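Local atomic coordinates of ectonucleoside triphosphate diphosphohydrolase 4 (Homo sapiens, PDB entry 6WG5), a protein that belongs to the GDA1/CD39 nucleoside phosphatase family, whose members share the actin-like ATPase type of fold. Residues H122-T132 against D159-I170. Residues are numbered along the deposited sequence; the frame is centred on the assembly and turned at random.
Sequences HKETPLYILCT and DFLFSDSHAEVI
I129 and A167 pair in the parallel edge of a mixed beta-sheet, where strand 127-131 runs between strands 40-48 and 167-169; helix 140-157 lies within the crossover, as in actin-like ATPase folds. Backbone bonds alternate: I129 N reaches H166 O, I129 O accepts from E168 N, E168 O receives C131 N, and C131 O takes I170 N. On the other side, Y128 and L130 bond to strand 40-48. Upstream, P126 and L161 bridge once, L161 N donating to T125 O at 3.0 Å and L127 N to L161 O at 3.2 Å. Where residues 163-165 loop outward, the H166 ring fills in: ND1 donates to L127 O at 3.1 Å, the acceptor in the ring plane, though the bond is bent (145°) and ND1 stands above the L127 carbonyl plane. Y128 CE1 lies over the rim of one H166 ring face, the rings nearly parallel but slid apart. F162 CG, anti to its own N (chi1 -162°), swings the ring back, placing L127 CD2 off-centre over it (CH-pi) and CZ against I129 CD1. V117 O satisfies H122 NE2, while the edge of F160 points at the H122 ring face, CE1 3.6 Å from H122 CG.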
loop_
_atom_site.group_PDB
_atom_site.type_symbol
_atom_site.label_atom_id
_atom_site.label_comp_id
_atom_site.label_asym_id
_atom_site.label_seq_id
_atom_site.Cartn_x
_atom_site.Cartn_y
_atom_site.Cartn_z
ATOM N N HIS A 122 14.956 -16.905 21.227
ATOM C CA HIS A 122 14.288 -15.682 21.665
ATOM C C HIS A 122 15.295 -14.567 21.920
ATOM O O HIS A 122 15.094 -13.424 21.495
ATOM C CB HIS A 122 13.465 -15.955 22.925
ATOM C CG HIS A 122 12.277 -16.836 22.693
ATOM N ND1 HIS A 122 11.296 -17.028 23.643
ATOM C CD2 HIS A 122 11.910 -17.577 21.620
ATOM C CE1 HIS A 122 10.378 -17.848 23.165
ATOM N NE2 HIS A 122 10.727 -18.196 21.940
ATOM N N LYS A 123 16.387 -14.883 22.619
ATOM C CA LYS A 123 17.372 -13.859 22.956
ATOM C C LYS A 123 17.950 -13.200 21.709
ATOM O O LYS A 123 18.344 -12.030 21.754
ATOM C CB LYS A 123 18.491 -14.466 23.805
ATOM C CG LYS A 123 19.258 -15.594 23.124
ATOM C CD LYS A 123 20.405 -16.094 23.996
ATOM C CE LYS A 123 19.927 -17.057 25.072
ATOM N NZ LYS A 123 20.118 -18.483 24.677
ATOM N N GLU A 124 18.001 -13.926 20.594
ATOM C CA GLU A 124 18.561 -13.417 19.349
ATOM C C GLU A 124 17.494 -12.990 18.349
ATOM O O GLU A 124 17.831 -12.647 17.211
ATOM C CB GLU A 124 19.468 -14.474 18.718
ATOM C CG GLU A 124 20.840 -14.563 19.356
ATOM C CD GLU A 124 21.637 -15.750 18.855
ATOM O OE1 GLU A 124 21.139 -16.464 17.960
ATOM O OE2 GLU A 124 22.761 -15.967 19.357
ATOM N N THR A 125 16.222 -12.998 18.744
ATOM C CA THR A 125 15.131 -12.674 17.837
ATOM C C THR A 125 14.641 -11.261 18.108
ATOM O O THR A 125 14.183 -10.986 19.227
ATOM C CB THR A 125 13.988 -13.669 18.009
ATOM O OG1 THR A 125 14.436 -14.977 17.630
ATOM C CG2 THR A 125 12.785 -13.278 17.152
ATOM N N PRO A 126 14.705 -10.344 17.146
ATOM C CA PRO A 126 14.186 -8.994 17.386
ATOM C C PRO A 126 12.670 -8.933 17.301
ATOM O O PRO A 126 12.029 -9.670 16.549
ATOM C CB PRO A 126 14.832 -8.167 16.267
ATOM C CG PRO A 126 15.026 -9.140 15.163
ATOM C CD PRO A 126 15.355 -10.450 15.827
ATOM N N LEU A 127 12.103 -8.029 18.096
ATOM C CA LEU A 127 10.676 -7.737 18.082
ATOM C C LEU A 127 10.484 -6.276 17.704
ATOM O O LEU A 127 11.078 -5.389 18.324
ATOM C CB LEU A 127 10.041 -8.024 19.447
ATOM C CG LEU A 127 8.618 -7.507 19.685
ATOM C CD1 LEU A 127 7.612 -8.206 18.783
ATOM C CD2 LEU A 127 8.238 -7.676 21.148
ATOM N N TYR A 128 9.664 -6.031 16.685
ATOM C CA TYR A 128 9.345 -4.682 16.237
ATOM C C TYR A 128 7.840 -4.473 16.320
ATOM O O TYR A 128 7.066 -5.276 15.790
ATOM C CB TYR A 128 9.839 -4.441 14.808
ATOM C CG TYR A 128 11.337 -4.572 14.650
ATOM C CD1 TYR A 128 12.190 -3.569 15.094
ATOM C CD2 TYR A 128 11.900 -5.696 14.058
ATOM C CE1 TYR A 128 13.561 -3.682 14.956
ATOM C CE2 TYR A 128 13.271 -5.818 13.915
ATOM C CZ TYR A 128 14.098 -4.807 14.366
ATOM O OH TYR A 128 15.464 -4.916 14.228
ATOM N N ILE A 129 7.432 -3.402 16.995
ATOM C CA ILE A 129 6.028 -3.027 17.122
ATOM C C ILE A 129 5.868 -1.674 16.445
ATOM O O ILE A 129 6.343 -0.654 16.960
ATOM C CB ILE A 129 5.573 -2.976 18.587
ATOM C CG1 ILE A 129 5.741 -4.356 19.233
ATOM C CG2 ILE A 129 4.120 -2.507 18.678
ATOM C CD1 ILE A 129 5.405 -4.400 20.710
ATOM N N LEU A 130 5.198 -1.663 15.296
ATOM C CA LEU A 130 5.065 -0.472 14.467
ATOM C C LEU A 130 3.588 -0.137 14.321
ATOM O O LEU A 130 2.809 -0.953 13.816
ATOM C CB LEU A 130 5.716 -0.697 13.102
ATOM C CG LEU A 130 7.130 -1.279 13.167
ATOM C CD1 LEU A 130 7.644 -1.594 11.772
ATOM C CD2 LEU A 130 8.078 -0.330 13.888
ATOM N N CYS A 131 3.208 1.060 14.760
ATOM C CA CYS A 131 1.818 1.494 14.782
ATOM C C CYS A 131 1.567 2.490 13.658
ATOM O O CYS A 131 2.440 3.299 13.329
ATOM C CB CYS A 131 1.471 2.130 16.130
ATOM S SG CYS A 131 2.187 1.270 17.551
ATOM N N THR A 132 0.366 2.434 13.082
ATOM C CA THR A 132 0.047 3.246 11.914
ATOM C C THR A 132 -0.955 4.349 12.248
ATOM O O THR A 132 -0.669 5.217 13.079
ATOM C CB THR A 132 -0.479 2.355 10.784
ATOM O OG1 THR A 132 -1.571 1.561 11.262
ATOM C CG2 THR A 132 0.625 1.444 10.267
ATOM N N ASP A 159 12.091 -12.528 26.226
ATOM C CA ASP A 159 13.532 -12.439 26.021
ATOM C C ASP A 159 13.905 -11.882 24.652
ATOM O O ASP A 159 15.085 -11.904 24.289
ATOM C CB ASP A 159 14.173 -13.817 26.210
ATOM C CG ASP A 159 14.120 -14.295 27.650
ATOM O OD1 ASP A 159 14.154 -13.445 28.565
ATOM O OD2 ASP A 159 14.048 -15.524 27.864
ATOM N N PHE A 160 12.937 -11.383 23.889
ATOM C CA PHE A 160 13.227 -10.839 22.570
ATOM C C PHE A 160 14.071 -9.573 22.678
ATOM O O PHE A 160 14.004 -8.834 23.664
ATOM C CB PHE A 160 11.927 -10.528 21.829
ATOM C CG PHE A 160 11.003 -11.705 21.701
ATOM C CD1 PHE A 160 11.483 -12.940 21.298
ATOM C CD2 PHE A 160 9.655 -11.576 21.990
ATOM C CE1 PHE A 160 10.633 -14.024 21.179
ATOM C CE2 PHE A 160 8.800 -12.657 21.873
ATOM C CZ PHE A 160 9.290 -13.882 21.469
ATOM N N LEU A 161 14.879 -9.327 21.647
ATOM C CA LEU A 161 15.619 -8.072 21.549
ATOM C C LEU A 161 14.625 -6.934 21.363
ATOM O O LEU A 161 14.022 -6.796 20.294
ATOM C CB LEU A 161 16.612 -8.114 20.391
ATOM C CG LEU A 161 17.728 -9.156 20.432
ATOM C CD1 LEU A 161 18.526 -9.099 19.139
ATOM C CD2 LEU A 161 18.640 -8.943 21.630
ATOM N N PHE A 162 14.451 -6.116 22.398
ATOM C CA PHE A 162 13.451 -5.056 22.382
ATOM C C PHE A 162 14.033 -3.831 23.071
ATOM O O PHE A 162 14.362 -3.884 24.260
ATOM C CB PHE A 162 12.163 -5.515 23.074
ATOM C CG PHE A 162 10.959 -4.686 22.734
ATOM C CD1 PHE A 162 10.279 -3.991 23.720
ATOM C CD2 PHE A 162 10.508 -4.602 21.428
ATOM C CE1 PHE A 162 9.170 -3.230 23.409
ATOM C CE2 PHE A 162 9.400 -3.841 21.112
ATOM C CZ PHE A 162 8.731 -3.154 22.103
ATOM N N SER A 163 14.160 -2.737 22.323
ATOM C CA SER A 163 14.745 -1.500 22.818
ATOM C C SER A 163 13.842 -0.331 22.439
ATOM O O SER A 163 12.777 -0.506 21.839
ATOM C CB SER A 163 16.159 -1.296 22.258
ATOM O OG SER A 163 17.004 -2.378 22.608
ATOM N N ASP A 164 14.284 0.877 22.797
ATOM C CA ASP A 164 13.505 2.079 22.513
ATOM C C ASP A 164 13.166 2.181 21.031
ATOM O O ASP A 164 12.023 2.469 20.659
ATOM C CB ASP A 164 14.278 3.316 22.975
ATOM C CG ASP A 164 13.630 4.612 22.524
ATOM O OD1 ASP A 164 12.384 4.688 22.518
ATOM O OD2 ASP A 164 14.371 5.554 22.171
ATOM N N SER A 165 14.154 1.945 20.166
ATOM C CA SER A 165 13.941 2.075 18.729
ATOM C C SER A 165 13.013 1.002 18.174
ATOM O O SER A 165 12.495 1.165 17.064
ATOM C CB SER A 165 15.281 2.021 17.994
ATOM O OG SER A 165 16.049 0.907 18.411
ATOM N N HIS A 166 12.786 -0.085 18.914
ATOM C CA HIS A 166 11.980 -1.190 18.407
ATOM C C HIS A 166 10.484 -0.915 18.485
ATOM O O HIS A 166 9.714 -1.553 17.761
ATOM C CB HIS A 166 12.313 -2.471 19.175
ATOM C CG HIS A 166 13.689 -2.997 18.904
ATOM N ND1 HIS A 166 13.921 -4.279 18.454
ATOM C CD2 HIS A 166 14.906 -2.413 19.014
ATOM C CE1 HIS A 166 15.220 -4.462 18.301
ATOM N NE2 HIS A 166 15.840 -3.344 18.634
ATOM N N ALA A 167 10.056 0.008 19.342
ATOM C CA ALA A 167 8.660 0.416 19.442
ATOM C C ALA A 167 8.544 1.838 18.912
ATOM O O ALA A 167 9.215 2.746 19.415
ATOM C CB ALA A 167 8.161 0.329 20.883
ATOM N N GLU A 168 7.699 2.031 17.904
ATOM C CA GLU A 168 7.676 3.294 17.185
ATOM C C GLU A 168 6.344 3.454 16.467
ATOM O O GLU A 168 5.722 2.472 16.054
ATOM C CB GLU A 168 8.839 3.363 16.186
ATOM C CG GLU A 168 8.809 4.548 15.230
ATOM C CD GLU A 168 9.886 4.456 14.168
ATOM O OE1 GLU A 168 10.128 5.468 13.474
ATOM O OE2 GLU A 168 10.485 3.368 14.023
ATOM N N VAL A 169 5.919 4.706 16.330
ATOM C CA VAL A 169 4.785 5.076 15.491
ATOM C C VAL A 169 5.355 5.538 14.158
ATOM O O VAL A 169 5.960 6.613 14.070
ATOM C CB VAL A 169 3.931 6.173 16.141
ATOM C CG1 VAL A 169 2.774 6.563 15.226
ATOM C CG2 VAL A 169 3.415 5.713 17.494
ATOM N N ILE A 170 5.163 4.735 13.116
ATOM C CA ILE A 170 5.720 5.048 11.805
ATOM C C ILE A 170 4.783 5.994 11.067
ATOM O O ILE A 170 3.562 5.977 11.261
ATOM C CB ILE A 170 5.976 3.760 10.997
ATOM C CG1 ILE A 170 4.661 3.022 10.716
ATOM C CG2 ILE A 170 6.950 2.855 11.748
ATOM C CD1 ILE A 170 4.804 1.870 9.736
#